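Local coordinates for protein SAWADEE HOMEODOMAIN HOMOLOG 1 (Arabidopsis thaliana, PDB 4IUP), which recognises methylated histone H3 tails through its SAWADEE domain and works with RNA polymerase IV in RNA-directed DNA methylation and transcriptional silencing, at residues S20-Y25 with V35-S40; L76-Q81 with Y89-V94; I97-H102 with C109-R114. The protein carries 2 engineered substitutions. All coordinates share one frame; numbering follows the deposited sequence.

Contact 1: S20-Y25 with V35-S40. With CVM (cymal-4), chain E.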
loop_
_atom_site.group_PDB
_atom_site.type_symbol
_atom_site.label_atom_id
_atom_site.label_comp_id
_atom_site.label_asym_id
_atom_site.label_seq_id
_atom_site.Cartn_x
_atom_site.Cartn_y
_atom_site.Cartn_z
ATOM N N SER A 20 -10.357 -10.237 2.943
ATOM C CA SER A 20 -11.579 -10.836 2.407
ATOM C C SER A 20 -12.741 -10.677 3.401
ATOM O O SER A 20 -13.871 -10.348 3.016
ATOM C CB SER A 20 -11.336 -12.314 2.074
ATOM O OG SER A 20 -12.537 -12.942 1.668
ATOM N N SER A 21 -12.455 -10.909 4.678
ATOM C CA SER A 21 -13.439 -10.714 5.735
ATOM C C SER A 21 -12.789 -10.623 7.113
ATOM O O SER A 21 -11.606 -10.946 7.285
ATOM C CB SER A 21 -14.487 -11.835 5.716
ATOM O OG SER A 21 -13.904 -13.093 6.005
ATOM N N PHE A 22 -13.589 -10.183 8.080
ATOM C CA PHE A 22 -13.187 -10.063 9.474
ATOM C C PHE A 22 -13.941 -11.114 10.281
ATOM O O PHE A 22 -15.162 -11.247 10.156
ATOM C CB PHE A 22 -13.512 -8.656 9.986
ATOM C CG PHE A 22 -12.804 -7.553 9.235
ATOM C CD1 PHE A 22 -13.321 -7.061 8.035
ATOM C CD2 PHE A 22 -11.628 -6.993 9.736
ATOM C CE1 PHE A 22 -12.673 -6.034 7.341
ATOM C CE2 PHE A 22 -10.975 -5.962 9.048
ATOM C CZ PHE A 22 -11.494 -5.486 7.848
ATOM N N LEU A 23 -13.213 -11.856 11.110
ATOM C CA LEU A 23 -13.773 -13.032 11.781
ATOM C C LEU A 23 -14.161 -12.798 13.241
ATOM O O LEU A 23 -15.211 -13.267 13.702
ATOM C CB LEU A 23 -12.787 -14.203 11.686
ATOM C CG LEU A 23 -12.338 -14.613 10.275
ATOM C CD1 LEU A 23 -11.242 -15.653 10.368
ATOM C CD2 LEU A 23 -13.492 -15.133 9.428
ATOM N N THR A 24 -13.304 -12.083 13.965
ATOM C CA THR A 24 -13.496 -11.847 15.389
ATOM C C THR A 24 -12.551 -10.737 15.847
ATOM O O THR A 24 -11.819 -10.159 15.037
ATOM C CB THR A 24 -13.345 -13.165 16.234
ATOM O OG1 THR A 24 -13.633 -12.912 17.618
ATOM C CG2 THR A 24 -11.959 -13.780 16.094
ATOM N N TYR A 25 -12.603 -10.411 17.133
ATOM C CA TYR A 25 -11.716 -9.414 17.706
ATOM C C TYR A 25 -11.217 -9.894 19.070
ATOM O O TYR A 25 -11.749 -10.848 19.642
ATOM C CB TYR A 25 -12.421 -8.050 17.816
ATOM C CG TYR A 25 -13.366 -7.948 18.992
ATOM C CD1 TYR A 25 -14.692 -8.380 18.888
ATOM C CD2 TYR A 25 -12.927 -7.443 20.217
ATOM C CE1 TYR A 25 -15.558 -8.302 19.978
ATOM C CE2 TYR A 25 -13.784 -7.363 21.309
ATOM C CZ TYR A 25 -15.092 -7.790 21.183
ATOM O OH TYR A 25 -15.932 -7.705 22.270
ATOM N N VAL A 35 -8.148 -7.263 15.410
ATOM C CA VAL A 35 -9.161 -8.053 14.713
ATOM C C VAL A 35 -8.497 -9.234 14.012
ATOM O O VAL A 35 -7.344 -9.141 13.590
ATOM C CB VAL A 35 -9.988 -7.226 13.686
ATOM C CG1 VAL A 35 -11.006 -6.354 14.395
ATOM C CG2 VAL A 35 -9.081 -6.374 12.770
ATOM N N ARG A 36 -9.221 -10.341 13.906
ATOM C CA ARG A 36 -8.735 -11.495 13.160
ATOM C C ARG A 36 -9.246 -11.408 11.732
ATOM O O ARG A 36 -10.459 -11.363 11.498
ATOM C CB ARG A 36 -9.169 -12.800 13.826
ATOM C CG ARG A 36 -8.602 -14.057 13.167
ATOM C CD ARG A 36 -8.286 -15.108 14.210
ATOM N NE ARG A 36 -7.787 -16.361 13.643
ATOM C CZ ARG A 36 -6.500 -16.669 13.482
ATOM N NH1 ARG A 36 -5.542 -15.808 13.816
ATOM N NH2 ARG A 36 -6.167 -17.851 12.977
ATOM N N VAL A 37 -8.322 -11.364 10.773
ATOM C CA VAL A 37 -8.709 -11.175 9.376
ATOM C C VAL A 37 -8.459 -12.412 8.533
ATOM O O VAL A 37 -7.521 -13.170 8.782
ATOM C CB VAL A 37 -8.020 -9.944 8.718
ATOM C CG1 VAL A 37 -8.504 -8.646 9.364
ATOM C CG2 VAL A 37 -6.505 -10.053 8.788
ATOM N N ARG A 38 -9.318 -12.608 7.542
ATOM C CA ARG A 38 -9.101 -13.619 6.524
ATOM C C ARG A 38 -8.689 -12.885 5.261
ATOM O O ARG A 38 -9.355 -11.937 4.848
ATOM C CB ARG A 38 -10.374 -14.436 6.292
ATOM C CG ARG A 38 -10.239 -15.494 5.196
ATOM C CD ARG A 38 -11.202 -16.642 5.426
ATOM N NE ARG A 38 -10.803 -17.447 6.576
ATOM C CZ ARG A 38 -11.633 -18.191 7.301
ATOM N NH1 ARG A 38 -12.929 -18.237 7.007
ATOM N NH2 ARG A 38 -11.165 -18.885 8.327
ATOM N N PHE A 39 -7.579 -13.306 4.665
ATOM C CA PHE A 39 -7.024 -12.598 3.512
ATOM C C PHE A 39 -7.634 -13.056 2.193
ATOM O O PHE A 39 -8.085 -14.199 2.075
ATOM C CB PHE A 39 -5.500 -12.734 3.483
ATOM C CG PHE A 39 -4.820 -12.115 4.668
ATOM C CD1 PHE A 39 -4.785 -10.730 4.821
ATOM C CD2 PHE A 39 -4.228 -12.914 5.639
ATOM C CE1 PHE A 39 -4.160 -10.147 5.914
ATOM C CE2 PHE A 39 -3.597 -12.342 6.740
ATOM C CZ PHE A 39 -3.559 -10.951 6.876
ATOM N N SER A 40 -7.667 -12.146 1.219
ATOM C CA SER A 40 -8.164 -12.445 -0.124
ATOM C C SER A 40 -7.329 -13.532 -0.792
ATOM O O SER A 40 -6.118 -13.595 -0.586
ATOM C CB SER A 40 -8.147 -11.187 -0.991
ATOM O OG SER A 40 -9.085 -10.238 -0.520
HETATM C C1 CVM E . -11.531 0.573 10.724
HETATM C C2 CVM E . -11.337 -0.939 10.717
HETATM C C3 CVM E . -12.593 -1.641 10.210
HETATM C C4 CVM E . -12.991 -2.777 11.157
HETATM C C6 CVM E . -14.147 -3.651 10.633
HETATM C C7 CVM E . -15.341 -3.567 11.600
HETATM C C8 CVM E . -16.648 -4.120 10.993
HETATM C C9 CVM E . -16.412 -4.987 9.745
HETATM C C10 CVM E . -15.622 -4.244 8.653
HETATM C C11 CVM E . -14.591 -3.252 9.215
HETATM O O12 CVM E . -10.921 1.112 9.542
HETATM C C13 CVM E . -9.801 1.999 9.813
HETATM O O14 CVM E . -9.549 2.286 11.226
HETATM C C15 CVM E . -8.331 3.068 11.426
HETATM C C16 CVM E . -8.326 4.387 10.625
HETATM C C17 CVM E . -8.855 4.267 9.181
HETATM C C18 CVM E . -10.056 3.312 9.060
HETATM C C19 CVM E . -8.138 3.392 12.920
HETATM O O20 CVM E . -9.404 3.447 13.586
HETATM O O21 CVM E . -9.235 5.564 8.700
HETATM O O22 CVM E . -10.313 3.028 7.681
HETATM O O23 CVM E . -6.978 4.867 10.549
#

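Contact 2: L76-Q81 with Y89-V94. Engineered in segment 76-81: Met77 (natural residue Leu).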
loop_
_atom_site.group_PDB
_atom_site.type_symbol
_atom_site.label_atom_id
_atom_site.label_comp_id
_atom_site.label_asym_id
_atom_site.label_seq_id
_atom_site.Cartn_x
_atom_site.Cartn_y
_atom_site.Cartn_z
ATOM N N LEU A 76 1.940 9.448 0.264
ATOM C CA LEU A 76 2.046 8.061 0.700
ATOM C C LEU A 76 1.436 7.156 -0.370
ATOM O O LEU A 76 0.301 7.378 -0.805
ATOM C CB LEU A 76 1.331 7.868 2.046
ATOM C CG LEU A 76 1.149 6.436 2.569
ATOM C CD1 LEU A 76 2.493 5.839 2.989
ATOM C CD2 LEU A 76 0.160 6.429 3.731
HETATM N N MSE A 77 2.197 6.148 -0.796
HETATM C CA MSE A 77 1.731 5.185 -1.797
HETATM C C MSE A 77 1.938 3.774 -1.272
HETATM O O MSE A 77 2.883 3.522 -0.517
HETATM C CB MSE A 77 2.515 5.314 -3.116
HETATM C CG MSE A 77 2.613 6.715 -3.686
HETATM SE SE MSE A 77 0.891 7.477 -4.178
HETATM C CE MSE A 77 0.554 6.476 -5.833
ATOM N N LEU A 78 1.063 2.860 -1.681
ATOM C CA LEU A 78 1.331 1.436 -1.528
ATOM C C LEU A 78 2.113 0.975 -2.759
ATOM O O LEU A 78 1.625 1.095 -3.889
ATOM C CB LEU A 78 0.033 0.630 -1.372
ATOM C CG LEU A 78 0.242 -0.869 -1.100
ATOM C CD1 LEU A 78 0.863 -1.104 0.283
ATOM C CD2 LEU A 78 -1.067 -1.655 -1.246
ATOM N N CYS A 79 3.313 0.440 -2.530
ATOM C CA CYS A 79 4.269 0.164 -3.601
ATOM C C CYS A 79 4.590 -1.312 -3.726
ATOM O O CYS A 79 4.809 -2.000 -2.722
ATOM C CB CYS A 79 5.577 0.916 -3.350
ATOM S SG CYS A 79 5.389 2.669 -3.086
ATOM N N PHE A 80 4.628 -1.790 -4.965
ATOM C CA PHE A 80 5.013 -3.170 -5.239
ATOM C C PHE A 80 6.532 -3.304 -5.198
ATOM O O PHE A 80 7.233 -2.851 -6.111
ATOM C CB PHE A 80 4.449 -3.636 -6.583
ATOM C CG PHE A 80 4.697 -5.091 -6.877
ATOM C CD1 PHE A 80 4.172 -6.081 -6.052
ATOM C CD2 PHE A 80 5.448 -5.472 -7.984
ATOM C CE1 PHE A 80 4.388 -7.425 -6.323
ATOM C CE2 PHE A 80 5.676 -6.828 -8.262
ATOM C CZ PHE A 80 5.141 -7.797 -7.438
ATOM N N GLN A 81 7.022 -3.929 -4.129
ATOM C CA GLN A 81 8.451 -4.047 -3.856
ATOM C C GLN A 81 8.902 -5.473 -4.133
ATOM O O GLN A 81 8.634 -6.386 -3.347
ATOM C CB GLN A 81 8.737 -3.663 -2.399
ATOM C CG GLN A 81 10.225 -3.595 -2.009
ATOM C CD GLN A 81 10.419 -3.506 -0.507
ATOM O OE1 GLN A 81 10.588 -2.416 0.053
ATOM N NE2 GLN A 81 10.375 -4.646 0.155
ATOM N N TYR A 89 3.855 -5.731 -0.983
ATOM C CA TYR A 89 3.264 -4.411 -1.167
ATOM C C TYR A 89 3.513 -3.636 0.121
ATOM O O TYR A 89 2.986 -4.000 1.177
ATOM C CB TYR A 89 1.767 -4.516 -1.484
ATOM C CG TYR A 89 1.459 -5.070 -2.864
ATOM C CD1 TYR A 89 1.441 -6.450 -3.095
ATOM C CD2 TYR A 89 1.182 -4.218 -3.933
ATOM C CE1 TYR A 89 1.154 -6.972 -4.363
ATOM C CE2 TYR A 89 0.892 -4.727 -5.209
ATOM C CZ TYR A 89 0.878 -6.100 -5.411
ATOM O OH TYR A 89 0.598 -6.603 -6.660
ATOM N N CYS A 90 4.323 -2.580 0.015
ATOM C CA CYS A 90 4.869 -1.840 1.155
ATOM C C CYS A 90 4.626 -0.346 1.012
ATOM O O CYS A 90 4.600 0.184 -0.100
ATOM C CB CYS A 90 6.394 -2.045 1.232
ATOM S SG CYS A 90 6.919 -3.744 1.318
ATOM N N ASP A 91 4.501 0.346 2.139
ATOM C CA ASP A 91 4.334 1.798 2.119
ATOM C C ASP A 91 5.629 2.517 1.760
ATOM O O ASP A 91 6.709 2.162 2.237
ATOM C CB ASP A 91 3.810 2.305 3.465
ATOM C CG ASP A 91 2.317 2.071 3.632
ATOM O OD1 ASP A 91 1.647 1.707 2.637
ATOM O OD2 ASP A 91 1.811 2.260 4.754
ATOM N N GLY A 92 5.506 3.528 0.909
ATOM C CA GLY A 92 6.626 4.390 0.565
ATOM C C GLY A 92 6.126 5.804 0.359
ATOM O O GLY A 92 4.917 6.035 0.271
ATOM N N HIS A 93 7.049 6.755 0.291
ATOM C CA HIS A 93 6.686 8.130 -0.016
ATOM C C HIS A 93 7.372 8.565 -1.291
ATOM O O HIS A 93 8.540 8.257 -1.500
ATOM C CB HIS A 93 7.042 9.064 1.144
ATOM C CG HIS A 93 6.158 8.889 2.338
ATOM N ND1 HIS A 93 6.440 7.992 3.346
ATOM C CD2 HIS A 93 4.980 9.470 2.667
ATOM C CE1 HIS A 93 5.482 8.042 4.256
ATOM N NE2 HIS A 93 4.582 8.928 3.866
ATOM N N VAL A 94 6.646 9.277 -2.146
ATOM C CA VAL A 94 7.216 9.770 -3.398
ATOM C C VAL A 94 8.211 10.886 -3.087
ATOM O O VAL A 94 7.855 11.870 -2.432
ATOM C CB VAL A 94 6.128 10.297 -4.353
ATOM C CG1 VAL A 94 6.759 10.822 -5.641
ATOM C CG2 VAL A 94 5.100 9.199 -4.661
#

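Contact 3: I97-H102 with C109-R114. With ZN (zinc ion), chain D.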
loop_
_atom_site.group_PDB
_atom_site.type_symbol
_atom_site.label_atom_id
_atom_site.label_comp_id
_atom_site.label_asym_id
_atom_site.label_seq_id
_atom_site.Cartn_x
_atom_site.Cartn_y
_atom_site.Cartn_z
ATOM N N ILE A 97 9.642 12.991 -8.994
ATOM C CA ILE A 97 8.912 12.512 -10.170
ATOM C C ILE A 97 9.552 13.054 -11.444
ATOM O O ILE A 97 9.657 14.271 -11.626
ATOM C CB ILE A 97 7.412 12.905 -10.137
ATOM C CG1 ILE A 97 6.758 12.454 -8.830
ATOM C CG2 ILE A 97 6.661 12.314 -11.346
ATOM C CD1 ILE A 97 5.392 13.063 -8.579
ATOM N N LYS A 98 9.985 12.141 -12.310
ATOM C CA LYS A 98 10.420 12.496 -13.651
ATOM C C LYS A 98 9.235 12.301 -14.591
ATOM O O LYS A 98 8.837 11.166 -14.870
ATOM C CB LYS A 98 11.598 11.626 -14.075
ATOM C CG LYS A 98 12.499 12.249 -15.136
ATOM C CD LYS A 98 13.631 11.303 -15.549
ATOM C CE LYS A 98 14.368 10.683 -14.350
ATOM N NZ LYS A 98 15.157 11.668 -13.550
ATOM N N ARG A 99 8.667 13.414 -15.058
ATOM C CA ARG A 99 7.455 13.385 -15.871
ATOM C C ARG A 99 7.793 13.040 -17.313
ATOM O O ARG A 99 8.741 13.588 -17.882
ATOM C CB ARG A 99 6.717 14.733 -15.806
ATOM C CG ARG A 99 6.117 15.067 -14.440
ATOM C CD ARG A 99 4.937 14.160 -14.099
ATOM N NE ARG A 99 4.324 14.491 -12.810
ATOM C CZ ARG A 99 3.391 13.751 -12.217
ATOM N NH1 ARG A 99 2.962 12.627 -12.785
ATOM N NH2 ARG A 99 2.884 14.128 -11.052
ATOM N N GLY A 100 7.027 12.124 -17.894
ATOM C CA GLY A 100 7.255 11.705 -19.275
ATOM C C GLY A 100 6.225 12.238 -20.252
ATOM O O GLY A 100 5.226 12.839 -19.854
ATOM N N ILE A 101 6.489 12.032 -21.540
ATOM C CA ILE A 101 5.530 12.353 -22.594
ATOM C C ILE A 101 4.698 11.104 -22.869
ATOM O O ILE A 101 5.212 10.099 -23.369
ATOM C CB ILE A 101 6.243 12.817 -23.895
ATOM C CG1 ILE A 101 7.113 14.050 -23.623
ATOM C CG2 ILE A 101 5.223 13.093 -25.014
ATOM C CD1 ILE A 101 8.205 14.282 -24.669
ATOM N N HIS A 102 3.414 11.159 -22.530
ATOM C CA HIS A 102 2.541 10.005 -22.733
ATOM C C HIS A 102 1.073 10.401 -22.799
ATOM O O HIS A 102 0.704 11.526 -22.439
ATOM C CB HIS A 102 2.766 8.956 -21.631
ATOM C CG HIS A 102 2.014 9.230 -20.366
ATOM N ND1 HIS A 102 0.660 9.010 -20.245
ATOM C CD2 HIS A 102 2.428 9.685 -19.158
ATOM C CE1 HIS A 102 0.267 9.327 -19.024
ATOM N NE2 HIS A 102 1.322 9.739 -18.342
ATOM N N CYS A 109 5.921 8.112 -16.595
ATOM C CA CYS A 109 6.550 8.908 -15.546
ATOM C C CYS A 109 7.308 7.978 -14.595
ATOM O O CYS A 109 6.935 6.798 -14.431
ATOM C CB CYS A 109 5.512 9.741 -14.784
ATOM S SG CYS A 109 4.616 10.931 -15.819
ATOM N N VAL A 110 8.385 8.491 -14.003
ATOM C CA VAL A 110 9.201 7.710 -13.070
ATOM C C VAL A 110 9.101 8.304 -11.662
ATOM O O VAL A 110 9.432 9.469 -11.441
ATOM C CB VAL A 110 10.689 7.628 -13.516
ATOM C CG1 VAL A 110 11.503 6.769 -12.546
ATOM C CG2 VAL A 110 10.807 7.070 -14.931
ATOM N N PHE A 111 8.647 7.484 -10.720
ATOM C CA PHE A 111 8.416 7.919 -9.351
ATOM C C PHE A 111 9.490 7.306 -8.469
ATOM O O PHE A 111 9.549 6.083 -8.319
ATOM C CB PHE A 111 7.021 7.486 -8.876
ATOM C CG PHE A 111 5.895 7.963 -9.769
ATOM C CD1 PHE A 111 5.231 9.160 -9.498
ATOM C CD2 PHE A 111 5.503 7.213 -10.878
ATOM C CE1 PHE A 111 4.196 9.611 -10.323
ATOM C CE2 PHE A 111 4.473 7.654 -11.717
ATOM C CZ PHE A 111 3.813 8.855 -11.434
ATOM N N LEU A 112 10.358 8.146 -7.917
ATOM C CA LEU A 112 11.335 7.668 -6.943
ATOM C C LEU A 112 10.633 7.594 -5.590
ATOM O O LEU A 112 10.129 8.604 -5.086
ATOM C CB LEU A 112 12.563 8.585 -6.883
ATOM C CG LEU A 112 13.642 8.227 -5.848
ATOM C CD1 LEU A 112 14.460 7.034 -6.308
ATOM C CD2 LEU A 112 14.543 9.427 -5.570
ATOM N N VAL A 113 10.568 6.393 -5.022
ATOM C CA VAL A 113 9.924 6.217 -3.726
ATOM C C VAL A 113 10.952 5.851 -2.672
ATOM O O VAL A 113 11.972 5.234 -2.979
ATOM C CB VAL A 113 8.739 5.185 -3.757
ATOM C CG1 VAL A 113 7.780 5.491 -4.909
ATOM C CG2 VAL A 113 9.231 3.738 -3.836
ATOM N N ARG A 114 10.692 6.274 -1.439
ATOM C CA ARG A 114 11.486 5.853 -0.301
ATOM C C ARG A 114 10.602 5.014 0.603
ATOM O O ARG A 114 9.574 5.490 1.099
ATOM C CB ARG A 114 12.022 7.060 0.463
ATOM C CG ARG A 114 12.913 6.692 1.641
ATOM C CD ARG A 114 13.492 7.943 2.288
ATOM N NE ARG A 114 14.449 8.623 1.416
ATOM C CZ ARG A 114 15.240 9.621 1.807
ATOM N NH1 ARG A 114 15.201 10.059 3.059
ATOM N NH2 ARG A 114 16.074 10.182 0.943
HETATM ZN ZN ZN D . 2.534 9.935 -16.162
#

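Contact 1: S20-Y25 with V35-S40
Phe22 and Val37 face each other as a non-hydrogen-bonded pair where strand 16-27 runs antiparallel to strand 33-39. From CB, the side chain of Phe22 turns so that CG lies anti to the carbonyl carbon (chi1 -61°), carrying the ring alongside Val37 and obliquely across Val35. On that side CD2 meets Val37 CG1 at 3.6 Å and Val35 CG2 at 4.0 Å, the latter approaching the ring edge near its plane. CE2, one carbon further out, still rests on Val37 CG1. Along the other rim CD1 and CE1 each reach C10 of the bound cymal-4 at 3.7 Å, and CZ at the tip comes near C11. The cyclohexyl group of this detergent lies over one ring face, with C6 above its centre. A flat apolar ring suits a place between branched valines and a hydrocarbon; an alanine here would probably leave the cyclohexyl group without its platform and take from Val35 and Val37 the ring that packs on their methyls.

Ser21, Thr24, Arg36 and Arg38 point to the other side of the sheet, where Thr24 CG2 touches Arg36 CB. Leu23 CD1 reaches over one face of the Arg38 guanidinium, 3.8 Å from NH2, giving the flat group an apolar cover while NH2 forms a salt bridge with Asp47.

Backbone bonds tie the strands: Arg38 N to Ser21 O is almost straight (176°), and Leu23 N binds Arg36 O. Arg38 O is gripped twice, by Ser20 N at 2.7 Å and by Ser21 N at 3.3 Å. Small serines fit this irregular spot, where two residues face one. The result is a classic beta bulge in a hairpin of the SAWADEE domain, a member of the SH3 clan, beside the detergent-binding pocket that Phe22 lines with Phe6 and Val56.

Contact 2: L76-Q81 with Y89-V94
Phe80 and Tyr89 meet at one end of an antiparallel strand pair, 76-81 with 89-94. The aromatic contact is oblique: the ring planes stand 47° apart and Phe80 CD1 comes down over one face of Tyr89, 3.4 Å from CZ and offset toward the rim. At the other end of the same side of the sheet, Leu76 CD1 sits over the face of the His93 imidazole, 4.2 Å from its centroid, a CH-pi contact. Leucine suits this place because its branched end offers a methyl to the ring face, and CG anti to the backbone N (chi1 171°) puts CD1 there.

Aliphatic packing fills in between, where Leu78 CD1 reaches Tyr89 CB at 3.9 Å, the two side chains crossing nearly at right angles. On the side of the sheet opposite Leu78, the engineered selenomethionine Met77 lays CG against Val94 CG2 at 3.6 Å before its bent chain leads off toward Val71 and Ile129.

Sulfur appears on that side too. Cys90 SG touches Gln81 NE2 at 3.8 Å, and Cys79 SG packs 4.1 Å from Gly92 N; glycine suits this position, since a CB would crowd that sulfur.

Four backbone hydrogen bonds, in two reciprocal pairs, hold the strands: Met77 with Gly92, and Cys79 with Cys90. Met77 N gives a nearly straight bond to Gly92 O at 2.9 Å, and Cys90 N reaches Cys79 O at 2.8 Å.

Asp91 brings its carboxylate beside the methyls of Leu76 and Leu78, while OD1 pairs with Arg57 in a salt bridge. Main-chain bonds thus set the register, and apolar, aromatic and sulfur-bearing side chains pack on the two sides, so a carboxylate among leucines probably relies on Arg57 to balance its charge.

Contact 3: I97-H102 with C109-R114
His102, in the loop of a beta hairpin formed by strands 86-98 and 110-115, and Cys109, just before the returning strand, bind one zinc ion. NE2 of His102 lies 2.5 Å from the zinc ion, which sits at the ring edge in the imidazole plane, as a coordinating nitrogen requires. SG of Cys109 binds the zinc ion at 2.3 Å, and the soft sulfur suits the metal well. Cys68 and Cys107 complete the site of three cysteines and one histidine, the zinc finger of this SAWADEE domain. The His102 ring reaches the metal because CG lies between the backbone N and the carbonyl carbon (chi1 83°).

Around this first shell, a second set of groups surrounds the sulfur. Gly100 N points its hydrogen at Cys109 SG across 3.4 Å in an almost straight bond (170°), and with no side chain glycine lets the loop pass close by. Arg99 comes back toward the site: its CD lies 3.7 Å from Cys109 SG, and the sulfur sits at the edge of the guanidinium, in its plane. NH1 hydrogen-bonds to Cys68 O, so one arginine touches two zinc-binding residues, and its positive charge would be expected to stabilise the metal-bound thiolates.

Farther out, apolar side chains pack round the arginine and probably limit where it can lie. Ile97 CG2 lies over one guanidinium face, while the Phe111 ring stands nearly perpendicular to that group. The isoleucine also meets the ring, Ile97 CG1 touching Phe111 CD1 at 3.7 Å, so branched and aromatic side chains together pack the strand end behind the metal site. Main-chain bonds then fix Cys109 to the sheet: Lys98 N donates to Val110 O, and Val110 N, directly after the cysteine, returns a bond to Lys98 O at 2.8 Å.

The three contacts follow one another along the chain, each closing before the next opens, and each joins two antiparallel neighbours of the same sheet. Contacts 2 and 3 lie side by side, their centres about 14 Å apart, because both use strand 86-98; His93 O of one probably accepts a hydrogen bond from Arg114 N of the other. Contact 1 is set apart, its centre about 23 Å from that of contact 2; contacts 1 and 3 lie on opposite sides of the chain's centre, about 36 Å apart between centres. The spacing agrees with a tandem-tudor build, with the hairpin that lines the detergent pocket in one part, and in the other the contact 2 hairpin and the zinc-binding hairpin of contact 3.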